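Local structure of alpha-fucosidase (Bifidobacterium bifidum, 2EAB) at residues P641-E652 against H682-I692; S580-I591 against W632-I642. The protein probably hydrolyses alpha-1,2-linked L-fucose from glycans, the chain here being the catalytic piece, of glycoside hydrolase family 95, of a longer protein. One frame throughout, in Å; residues are numbered along the deposited sequence.

In the fold
Two contacts follow one another along the catalytic domain. Contact 2 comes first: helix 577-596 leads into a long, mostly irregular connection, and helix 632-639 returns to pack against it, closing a loop of 40 residues; a disulfide ties Cys610, in that connection, to Cys634 on helix 632-639. Contact 1 opens where contact 2 ends, sharing Pro641 and Ile642, and closes a second loop of 29 residues when 682-692 comes back to 641-652, shortly before helix 697-711. The loops are thus in series, neither enclosing the other. They also meet in space: Asp690 OD1 lies 2.8 Å from Gln585 NE2, a probable hydrogen bond, and Leu691 touches Ser581, so the 682-692 loop rests on helix 577-596.

Contact 1 of 2, residues P641-E652 against H682-I692; sequences PIEVGDSGQIKE and HLLGLFPGDLI
Ile642 and Leu691 meet tip to tip, Ile642 CG1 lying 3.5 Å from Leu691 CG, and Pro641 CG lies 3.6 Å from Leu691 CD2. A second apolar cluster gathers round Ile692, whose CD1 meets Ile650 CD1 at 3.8 Å and Ile642 CD1 at 3.9 Å; Leu683 CD2 flanks Ile650.

The other half centres on the His682 ring, with no direct hydrogen bond across. With CG of Glu652 pointing opposite to its backbone N (chi1 -179°) and the chain extended beyond, the carboxylate is laid over the imidazole, their planes 3° apart, and Glu652 CB adds a CH-pi contact. Arg710 and Ser565 hold the two carboxylate oxygens and should fix the group's rotation. Leu683 CG covers the opposite face. At the ring edge, Ile650 O lies in plane, 3.2 Å from His682 CD2, and water 1 sits 2.9 Å from His682 NE2, weakly bonded to Ile650 O. His682 ND1 is buried without a polar partner.

Backbone bonds between its arms close 641-652 into a hairpin-like loop with a type I turn at its tip. The contact is thus loop-on-loop packing within the connection from helix 632-639 to helix 697-711 of the family 95 catalytic domain.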
loop_
_atom_site.group_PDB
_atom_site.type_symbol
_atom_site.label_atom_id
_atom_site.label_comp_id
_atom_site.label_asym_id
_atom_site.label_seq_id
_atom_site.Cartn_x
_atom_site.Cartn_y
_atom_site.Cartn_z
ATOM N N PRO A 641 -3.469 23.953 -11.734
ATOM C CA PRO A 641 -2.285 23.170 -11.383
ATOM C C PRO A 641 -1.374 22.784 -12.548
ATOM O O PRO A 641 -0.159 22.637 -12.350
ATOM C CB PRO A 641 -2.875 21.918 -10.727
ATOM C CG PRO A 641 -4.257 21.815 -11.282
ATOM C CD PRO A 641 -4.719 23.214 -11.458
ATOM N N ILE A 642 -1.951 22.614 -13.736
ATOM C CA ILE A 642 -1.181 22.160 -14.892
ATOM C C ILE A 642 -0.866 23.286 -15.861
ATOM O O ILE A 642 -1.766 23.993 -16.324
ATOM C CB ILE A 642 -1.901 21.028 -15.673
ATOM C CG1 ILE A 642 -2.202 19.830 -14.766
ATOM C CG2 ILE A 642 -1.090 20.608 -16.911
ATOM C CD1 ILE A 642 -0.983 19.202 -14.079
ATOM N N GLU A 643 0.420 23.431 -16.169
ATOM C CA GLU A 643 0.875 24.294 -17.252
ATOM C C GLU A 643 1.850 23.516 -18.112
ATOM O O GLU A 643 2.737 22.829 -17.594
ATOM C CB GLU A 643 1.559 25.547 -16.714
ATOM C CG GLU A 643 0.608 26.562 -16.129
ATOM C CD GLU A 643 1.225 27.936 -15.958
ATOM O OE1 GLU A 643 2.455 28.092 -16.146
ATOM O OE2 GLU A 643 0.469 28.864 -15.624
ATOM N N VAL A 644 1.680 23.622 -19.426
ATOM C CA VAL A 644 2.606 23.021 -20.374
ATOM C C VAL A 644 3.696 24.041 -20.692
ATOM O O VAL A 644 3.402 25.188 -21.037
ATOM C CB VAL A 644 1.885 22.563 -21.664
ATOM C CG1 VAL A 644 2.872 21.963 -22.654
ATOM C CG2 VAL A 644 0.786 21.555 -21.331
ATOM N N GLY A 645 4.948 23.621 -20.547
ATOM C CA GLY A 645 6.093 24.504 -20.743
ATOM C C GLY A 645 6.644 24.541 -22.154
ATOM O O GLY A 645 6.059 23.976 -23.087
ATOM N N ASP A 646 7.794 25.195 -22.292
ATOM C CA ASP A 646 8.376 25.488 -23.600
ATOM C C ASP A 646 9.033 24.279 -24.268
ATOM O O ASP A 646 9.404 24.344 -25.445
ATOM C CB ASP A 646 9.351 26.663 -23.490
ATOM C CG ASP A 646 8.672 27.927 -22.991
ATOM O OD1 ASP A 646 7.706 28.385 -23.642
ATOM O OD2 ASP A 646 9.093 28.460 -21.946
ATOM N N SER A 647 9.158 23.180 -23.525
ATOM C CA SER A 647 9.655 21.924 -24.076
ATOM C C SER A 647 8.504 20.943 -24.309
ATOM O O SER A 647 8.734 19.765 -24.587
ATOM C CB SER A 647 10.702 21.300 -23.150
ATOM O OG SER A 647 11.717 22.234 -22.811
ATOM N N GLY A 648 7.273 21.439 -24.197
ATOM C CA GLY A 648 6.078 20.597 -24.309
ATOM C C GLY A 648 5.867 19.684 -23.109
ATOM O O GLY A 648 5.162 18.679 -23.208
ATOM N N GLN A 649 6.477 20.048 -21.982
ATOM C CA GLN A 649 6.462 19.252 -20.757
ATOM C C GLN A 649 5.431 19.779 -19.761
ATOM O O GLN A 649 5.055 20.945 -19.811
ATOM C CB GLN A 649 7.862 19.277 -20.122
ATOM C CG GLN A 649 8.178 20.490 -19.198
ATOM C CD GLN A 649 8.429 21.820 -19.919
ATOM O OE1 GLN A 649 8.188 21.968 -21.120
ATOM N NE2 GLN A 649 8.921 22.796 -19.167
ATOM N N ILE A 650 4.986 18.919 -18.844
ATOM C CA ILE A 650 4.254 19.388 -17.668
ATOM C C ILE A 650 5.252 20.115 -16.768
ATOM O O ILE A 650 6.248 19.521 -16.347
ATOM C CB ILE A 650 3.627 18.214 -16.873
ATOM C CG1 ILE A 650 2.672 17.384 -17.745
ATOM C CG2 ILE A 650 2.944 18.721 -15.601
ATOM C CD1 ILE A 650 1.362 18.067 -18.119
ATOM N N LYS A 651 5.004 21.389 -16.485
ATOM C CA LYS A 651 5.896 22.134 -15.593
ATOM C C LYS A 651 5.880 21.532 -14.193
ATOM O O LYS A 651 4.821 21.149 -13.684
ATOM C CB LYS A 651 5.494 23.602 -15.505
ATOM C CG LYS A 651 5.706 24.400 -16.774
ATOM C CD LYS A 651 5.384 25.865 -16.553
ATOM C CE LYS A 651 5.381 26.623 -17.872
ATOM N NZ LYS A 651 5.187 28.080 -17.673
ATOM N N GLU A 652 7.055 21.461 -13.573
ATOM C CA GLU A 652 7.178 21.002 -12.194
ATOM C C GLU A 652 7.077 22.188 -11.222
ATOM O O GLU A 652 6.570 22.035 -10.103
ATOM C CB GLU A 652 8.471 20.193 -12.016
ATOM C CG GLU A 652 8.674 19.643 -10.602
ATOM C CD GLU A 652 9.660 18.485 -10.506
ATOM O OE1 GLU A 652 10.289 18.109 -11.520
ATOM O OE2 GLU A 652 9.813 17.951 -9.386
ATOM N N HIS A 682 5.492 15.966 -9.931
ATOM C CA HIS A 682 4.556 16.796 -10.677
ATOM C C HIS A 682 3.605 16.011 -11.586
ATOM O O HIS A 682 2.779 16.612 -12.286
ATOM C CB HIS A 682 5.329 17.828 -11.497
ATOM C CG HIS A 682 6.243 17.230 -12.520
ATOM N ND1 HIS A 682 7.118 16.204 -12.229
ATOM C CD2 HIS A 682 6.433 17.533 -13.824
ATOM C CE1 HIS A 682 7.796 15.894 -13.320
ATOM N NE2 HIS A 682 7.399 16.686 -14.301
ATOM N N LEU A 683 3.701 14.683 -11.571
ATOM C CA LEU A 683 2.845 13.862 -12.424
ATOM C C LEU A 683 1.757 13.099 -11.670
ATOM O O LEU A 683 1.109 12.225 -12.237
ATOM C CB LEU A 683 3.682 12.918 -13.294
ATOM C CG LEU A 683 4.640 13.601 -14.279
ATOM C CD1 LEU A 683 5.373 12.558 -15.092
ATOM C CD2 LEU A 683 3.926 14.598 -15.196
ATOM N N LEU A 684 1.517 13.456 -10.410
ATOM C CA LEU A 684 0.476 12.793 -9.628
ATOM C C LEU A 684 -0.929 13.024 -10.178
ATOM O O LEU A 684 -1.843 12.250 -9.884
ATOM C CB LEU A 684 0.566 13.193 -8.153
ATOM C CG LEU A 684 1.911 12.897 -7.484
ATOM C CD1 LEU A 684 1.834 13.233 -6.001
ATOM C CD2 LEU A 684 2.359 11.446 -7.692
ATOM N N GLY A 685 -1.092 14.074 -10.977
ATOM C CA GLY A 685 -2.355 14.330 -11.670
ATOM C C GLY A 685 -2.650 13.350 -12.797
ATOM O O GLY A 685 -3.809 13.186 -13.196
ATOM N N LEU A 686 -1.590 12.734 -13.330
ATOM C CA LEU A 686 -1.679 11.654 -14.319
ATOM C C LEU A 686 -1.967 10.307 -13.650
ATOM O O LEU A 686 -2.819 9.539 -14.112
ATOM C CB LEU A 686 -0.379 11.570 -15.130
ATOM C CG LEU A 686 -0.178 10.305 -15.977
ATOM C CD1 LEU A 686 -1.134 10.272 -17.151
ATOM C CD2 LEU A 686 1.253 10.205 -16.466
ATOM N N PHE A 687 -1.220 10.018 -12.590
ATOM C CA PHE A 687 -1.499 8.872 -11.750
ATOM C C PHE A 687 -1.124 9.221 -10.314
ATOM O O PHE A 687 0.011 9.628 -10.056
ATOM C CB PHE A 687 -0.751 7.599 -12.173
ATOM C CG PHE A 687 -1.155 6.425 -11.351
ATOM C CD1 PHE A 687 -2.223 5.624 -11.746
ATOM C CD2 PHE A 687 -0.563 6.196 -10.114
ATOM C CE1 PHE A 687 -2.656 4.575 -10.947
ATOM C CE2 PHE A 687 -0.994 5.160 -9.311
ATOM C CZ PHE A 687 -2.042 4.348 -9.722
ATOM N N PRO A 688 -2.040 8.994 -9.355
ATOM C CA PRO A 688 -3.353 8.339 -9.466
ATOM C C PRO A 688 -4.515 9.216 -9.917
ATOM O O PRO A 688 -5.617 8.693 -10.140
ATOM C CB PRO A 688 -3.613 7.878 -8.033
ATOM C CG PRO A 688 -2.958 8.937 -7.197
ATOM C CD PRO A 688 -1.722 9.347 -7.957
ATOM N N GLY A 689 -4.278 10.517 -10.050
ATOM C CA GLY A 689 -5.343 11.503 -10.237
ATOM C C GLY A 689 -6.064 11.475 -11.571
ATOM O O GLY A 689 -5.832 10.598 -12.409
ATOM N N ASP A 690 -6.966 12.436 -11.751
ATOM C CA ASP A 690 -7.706 12.571 -13.011
ATOM C C ASP A 690 -7.550 13.953 -13.626
ATOM O O ASP A 690 -8.386 14.394 -14.421
ATOM C CB ASP A 690 -9.191 12.196 -12.852
ATOM C CG ASP A 690 -9.996 13.230 -12.078
ATOM O OD1 ASP A 690 -9.410 14.176 -11.506
ATOM O OD2 ASP A 690 -11.242 13.080 -12.042
ATOM N N LEU A 691 -6.462 14.616 -13.257
ATOM C CA LEU A 691 -6.118 15.917 -13.789
ATOM C C LEU A 691 -5.559 15.800 -15.207
ATOM O O LEU A 691 -5.773 16.682 -16.045
ATOM C CB LEU A 691 -5.101 16.551 -12.850
ATOM C CG LEU A 691 -4.629 17.983 -13.028
ATOM C CD1 LEU A 691 -5.792 18.967 -13.142
ATOM C CD2 LEU A 691 -3.750 18.322 -11.841
ATOM N N ILE A 692 -4.851 14.704 -15.464
ATOM C CA ILE A 692 -4.254 14.424 -16.763
ATOM C C ILE A 692 -4.747 13.051 -17.185
ATOM O O ILE A 692 -4.383 12.037 -16.584
ATOM C CB ILE A 692 -2.703 14.435 -16.711
ATOM C CG1 ILE A 692 -2.176 15.787 -16.208
ATOM C CG2 ILE A 692 -2.122 14.083 -18.076
ATOM C CD1 ILE A 692 -0.690 15.779 -15.839
HETATM O O HOH W 1 8.625 17.263 -16.855
#

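Contact 2 of 2, residues S580-I591 against W632-I642; sequences SSLVWQMLNDAI and WSCAKSLLKPI
Helices 580-591 and 632-639 run roughly antiparallel, their directions 152° apart and their axes separated by 9.3 Å at closest approach. They pack knobs-into-holes: Leu587 sits among Trp632, Ala635, Lys636 and Leu639, and Leu639 among Ser580, Val583, Trp584 and Leu587, its CD1 3.6 Å from Trp584 N.

Lys636 is the third knob, entering between Trp584, Leu587, Asn588 and Ile591. Its extended chain lies over one face of the Trp584 indole, and Lys636 CE also comes within 3.5 Å of Asn588 CG. A bend at the last torsion (chi4 -74°) turns NZ to water 3, which accepts from both Lys636 NZ and Trp584 NE1. Pro641 covers the opposite face, its CG in CH-pi contact 4.2 Å from the centroid of the five-membered ring. An alanine in place of Trp584 is likely to open a gap between Lys636 and Pro641, and to leave water 3 without its indole donor.

At the far end, Ala590 CB lies over the six-membered ring of Trp632, 3.7 Å from Trp632 CZ3, while Ile591 CG1 packs alongside Trp632 CB at 3.7 Å, the two side chains running in opposite senses. Water 2 joins the helices near Pro641, accepting from Ser580 OG and donating to Leu639 O, which Arg557 also grips.

No direct hydrogen bond crosses the interface, so its cohesion probably comes largely from apolar and CH-pi packing, with waters bridging polar groups. Trp584 also touches Asp690, a ligand of a calcium seen in another structure of this protein but absent from this chain, which places the Trp584 side of the interface next to that site.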
loop_
_atom_site.group_PDB
_atom_site.type_symbol
_atom_site.label_atom_id
_atom_site.label_comp_id
_atom_site.label_asym_id
_atom_site.label_seq_id
_atom_site.Cartn_x
_atom_site.Cartn_y
_atom_site.Cartn_z
ATOM N N SER A 580 -0.124 21.446 -5.724
ATOM C CA SER A 580 -1.354 21.944 -6.333
ATOM C C SER A 580 -2.181 20.838 -6.967
ATOM O O SER A 580 -3.409 20.872 -6.888
ATOM C CB SER A 580 -1.076 23.061 -7.333
ATOM O OG SER A 580 -0.618 24.208 -6.644
ATOM N N SER A 581 -1.520 19.853 -7.571
ATOM C CA SER A 581 -2.243 18.721 -8.151
ATOM C C SER A 581 -2.968 17.935 -7.070
ATOM O O SER A 581 -4.115 17.510 -7.260
ATOM C CB SER A 581 -1.303 17.800 -8.926
ATOM O OG SER A 581 -0.770 18.467 -10.056
ATOM N N LEU A 582 -2.298 17.754 -5.936
ATOM C CA LEU A 582 -2.888 17.027 -4.819
ATOM C C LEU A 582 -4.046 17.794 -4.184
ATOM O O LEU A 582 -5.088 17.210 -3.869
ATOM C CB LEU A 582 -1.832 16.691 -3.767
ATOM C CG LEU A 582 -0.839 15.606 -4.186
ATOM C CD1 LEU A 582 0.233 15.450 -3.129
ATOM C CD2 LEU A 582 -1.531 14.274 -4.452
ATOM N N VAL A 583 -3.878 19.097 -3.985
ATOM C CA VAL A 583 -4.947 19.886 -3.368
ATOM C C VAL A 583 -6.147 19.999 -4.312
ATOM O O VAL A 583 -7.297 19.901 -3.873
ATOM C CB VAL A 583 -4.438 21.256 -2.862
ATOM C CG1 VAL A 583 -5.594 22.130 -2.365
ATOM C CG2 VAL A 583 -3.432 21.040 -1.740
ATOM N N TRP A 584 -5.868 20.169 -5.603
ATOM C CA TRP A 584 -6.917 20.174 -6.618
ATOM C C TRP A 584 -7.723 18.877 -6.555
ATOM O O TRP A 584 -8.960 18.910 -6.558
ATOM C CB TRP A 584 -6.304 20.378 -8.000
ATOM C CG TRP A 584 -7.293 20.472 -9.124
ATOM C CD1 TRP A 584 -7.854 21.607 -9.636
ATOM C CD2 TRP A 584 -7.824 19.383 -9.888
ATOM N NE1 TRP A 584 -8.702 21.291 -10.670
ATOM C CE2 TRP A 584 -8.700 19.934 -10.849
ATOM C CE3 TRP A 584 -7.635 17.995 -9.863
ATOM C CZ2 TRP A 584 -9.397 19.141 -11.770
ATOM C CZ3 TRP A 584 -8.330 17.209 -10.777
ATOM C CH2 TRP A 584 -9.193 17.787 -11.724
ATOM N N GLN A 585 -7.028 17.743 -6.471
ATOM C CA GLN A 585 -7.710 16.456 -6.429
ATOM C C GLN A 585 -8.546 16.299 -5.171
ATOM O O GLN A 585 -9.654 15.750 -5.224
ATOM C CB GLN A 585 -6.726 15.295 -6.532
ATOM C CG GLN A 585 -7.391 14.015 -7.002
ATOM C CD GLN A 585 -7.824 14.113 -8.450
ATOM O OE1 GLN A 585 -6.992 14.215 -9.344
ATOM N NE2 GLN A 585 -9.134 14.118 -8.687
ATOM N N MET A 586 -8.015 16.769 -4.041
ATOM C CA MET A 586 -8.741 16.684 -2.782
ATOM C C MET A 586 -10.035 17.487 -2.842
ATOM O O MET A 586 -11.087 17.006 -2.432
ATOM C CB MET A 586 -7.888 17.159 -1.609
ATOM C CG MET A 586 -8.614 17.030 -0.282
ATOM S SD MET A 586 -7.691 17.662 1.110
ATOM C CE MET A 586 -7.580 19.414 0.703
ATOM N N LEU A 587 -9.950 18.717 -3.335
ATOM C CA LEU A 587 -11.147 19.548 -3.446
ATOM C C LEU A 587 -12.153 18.933 -4.416
ATOM O O LEU A 587 -13.360 18.987 -4.180
ATOM C CB LEU A 587 -10.786 20.979 -3.852
ATOM C CG LEU A 587 -9.984 21.782 -2.820
ATOM C CD1 LEU A 587 -9.535 23.106 -3.410
ATOM C CD2 LEU A 587 -10.778 22.006 -1.529
ATOM N N ASN A 588 -11.644 18.338 -5.490
ATOM C CA ASN A 588 -12.476 17.631 -6.454
ATOM C C ASN A 588 -13.236 16.480 -5.782
ATOM O O ASN A 588 -14.469 16.385 -5.888
ATOM C CB ASN A 588 -11.594 17.123 -7.597
ATOM C CG ASN A 588 -12.364 16.895 -8.884
ATOM O OD1 ASN A 588 -13.593 16.977 -8.929
ATOM N ND2 ASN A 588 -11.632 16.609 -9.949
ATOM N N ASP A 589 -12.496 15.628 -5.071
ATOM C CA ASP A 589 -13.092 14.525 -4.316
ATOM C C ASP A 589 -14.071 15.026 -3.251
ATOM O O ASP A 589 -15.152 14.446 -3.079
ATOM C CB ASP A 589 -12.012 13.674 -3.627
ATOM C CG ASP A 589 -11.217 12.778 -4.583
ATOM O OD1 ASP A 589 -11.534 12.697 -5.783
ATOM O OD2 ASP A 589 -10.261 12.126 -4.103
ATOM N N ALA A 590 -13.689 16.087 -2.538
ATOM C CA ALA A 590 -14.534 16.654 -1.489
ATOM C C ALA A 590 -15.863 17.162 -2.043
ATOM O O ALA A 590 -16.916 16.932 -1.447
ATOM C CB ALA A 590 -13.798 17.765 -0.756
ATOM N N ILE A 591 -15.803 17.850 -3.179
ATOM C CA ILE A 591 -17.004 18.328 -3.859
ATOM C C ILE A 591 -17.895 17.154 -4.256
ATOM O O ILE A 591 -19.114 17.200 -4.066
ATOM C CB ILE A 591 -16.642 19.209 -5.077
ATOM C CG1 ILE A 591 -16.095 20.558 -4.598
ATOM C CG2 ILE A 591 -17.857 19.426 -5.982
ATOM C CD1 ILE A 591 -15.326 21.336 -5.646
ATOM N N TRP A 632 -15.292 25.613 -2.008
ATOM C CA TRP A 632 -14.456 24.575 -2.589
ATOM C C TRP A 632 -14.345 24.699 -4.109
ATOM O O TRP A 632 -13.257 24.548 -4.658
ATOM C CB TRP A 632 -14.952 23.187 -2.200
ATOM C CG TRP A 632 -14.871 22.910 -0.725
ATOM C CD1 TRP A 632 -14.214 23.646 0.230
ATOM C CD2 TRP A 632 -15.454 21.799 -0.042
ATOM N NE1 TRP A 632 -14.368 23.061 1.463
ATOM C CE2 TRP A 632 -15.118 21.922 1.324
ATOM C CE3 TRP A 632 -16.227 20.703 -0.454
ATOM C CZ2 TRP A 632 -15.542 20.998 2.283
ATOM C CZ3 TRP A 632 -16.646 19.783 0.501
ATOM C CH2 TRP A 632 -16.299 19.938 1.851
ATOM N N SER A 633 -15.461 24.984 -4.786
ATOM C CA SER A 633 -15.448 25.175 -6.243
ATOM C C SER A 633 -14.567 26.351 -6.652
ATOM O O SER A 633 -13.815 26.268 -7.627
ATOM C CB SER A 633 -16.863 25.384 -6.789
ATOM O OG SER A 633 -17.663 24.233 -6.582
ATOM N N CYS A 634 -14.663 27.449 -5.904
ATOM C CA CYS A 634 -13.858 28.626 -6.186
ATOM C C CYS A 634 -12.372 28.320 -6.012
ATOM O O CYS A 634 -11.578 28.543 -6.925
ATOM C CB CYS A 634 -14.284 29.790 -5.296
ATOM S SG CYS A 634 -13.258 31.254 -5.525
ATOM N N ALA A 635 -12.006 27.778 -4.852
ATOM C CA ALA A 635 -10.609 27.452 -4.563
ATOM C C ALA A 635 -10.031 26.517 -5.628
ATOM O O ALA A 635 -8.939 26.751 -6.147
ATOM C CB ALA A 635 -10.476 26.834 -3.173
ATOM N N LYS A 636 -10.786 25.476 -5.973
ATOM C CA LYS A 636 -10.344 24.490 -6.958
ATOM C C LYS A 636 -10.060 25.147 -8.312
ATOM O O LYS A 636 -9.064 24.831 -8.969
ATOM C CB LYS A 636 -11.407 23.400 -7.104
ATOM C CG LYS A 636 -11.112 22.344 -8.149
ATOM C CD LYS A 636 -12.155 21.246 -8.099
ATOM C CE LYS A 636 -12.081 20.352 -9.318
ATOM N NZ LYS A 636 -12.628 21.016 -10.529
ATOM N N SER A 637 -10.932 26.074 -8.712
ATOM C CA SER A 637 -10.822 26.746 -10.008
ATOM C C SER A 637 -9.624 27.690 -10.100
ATOM O O SER A 637 -9.218 28.070 -11.199
ATOM C CB SER A 637 -12.109 27.519 -10.325
ATOM O OG SER A 637 -12.176 28.741 -9.608
ATOM N N LEU A 638 -9.071 28.077 -8.952
ATOM C CA LEU A 638 -7.993 29.064 -8.910
ATOM C C LEU A 638 -6.596 28.466 -8.855
ATOM O O LEU A 638 -5.608 29.193 -8.969
ATOM C CB LEU A 638 -8.193 30.021 -7.738
ATOM C CG LEU A 638 -9.409 30.945 -7.813
ATOM C CD1 LEU A 638 -9.606 31.633 -6.477
ATOM C CD2 LEU A 638 -9.275 31.966 -8.940
ATOM N N LEU A 639 -6.506 27.150 -8.677
ATOM C CA LEU A 639 -5.204 26.499 -8.550
ATOM C C LEU A 639 -4.454 26.435 -9.874
ATOM O O LEU A 639 -3.228 26.595 -9.906
ATOM C CB LEU A 639 -5.352 25.105 -7.937
ATOM C CG LEU A 639 -5.778 25.074 -6.465
ATOM C CD1 LEU A 639 -6.245 23.685 -6.083
ATOM C CD2 LEU A 639 -4.651 25.532 -5.541
ATOM N N LYS A 640 -5.191 26.205 -10.962
ATOM C CA LYS A 640 -4.594 26.057 -12.296
ATOM C C LYS A 640 -3.326 25.199 -12.221
ATOM O O LYS A 640 -2.232 25.641 -12.591
ATOM C CB LYS A 640 -4.307 27.430 -12.913
ATOM C CG LYS A 640 -5.567 28.212 -13.278
ATOM C CD LYS A 640 -5.265 29.644 -13.713
ATOM C CE LYS A 640 -4.262 29.735 -14.852
ATOM N NZ LYS A 640 -3.730 31.129 -14.977
ATOM N N PRO A 641 -3.469 23.953 -11.734
ATOM C CA PRO A 641 -2.285 23.170 -11.383
ATOM C C PRO A 641 -1.374 22.784 -12.548
ATOM O O PRO A 641 -0.159 22.637 -12.350
ATOM C CB PRO A 641 -2.875 21.918 -10.727
ATOM C CG PRO A 641 -4.257 21.815 -11.282
ATOM C CD PRO A 641 -4.719 23.214 -11.458
ATOM N N ILE A 642 -1.951 22.614 -13.736
ATOM C CA ILE A 642 -1.181 22.160 -14.892
ATOM C C ILE A 642 -0.866 23.286 -15.861
ATOM O O ILE A 642 -1.766 23.993 -16.324
ATOM C CB ILE A 642 -1.901 21.028 -15.673
ATOM C CG1 ILE A 642 -2.202 19.830 -14.766
ATOM C CG2 ILE A 642 -1.090 20.608 -16.911
ATOM C CD1 ILE A 642 -0.983 19.202 -14.079
HETATM O O HOH W 2 -1.515 26.325 -7.821
HETATM O O HOH W 3 -10.964 23.317 -11.896
#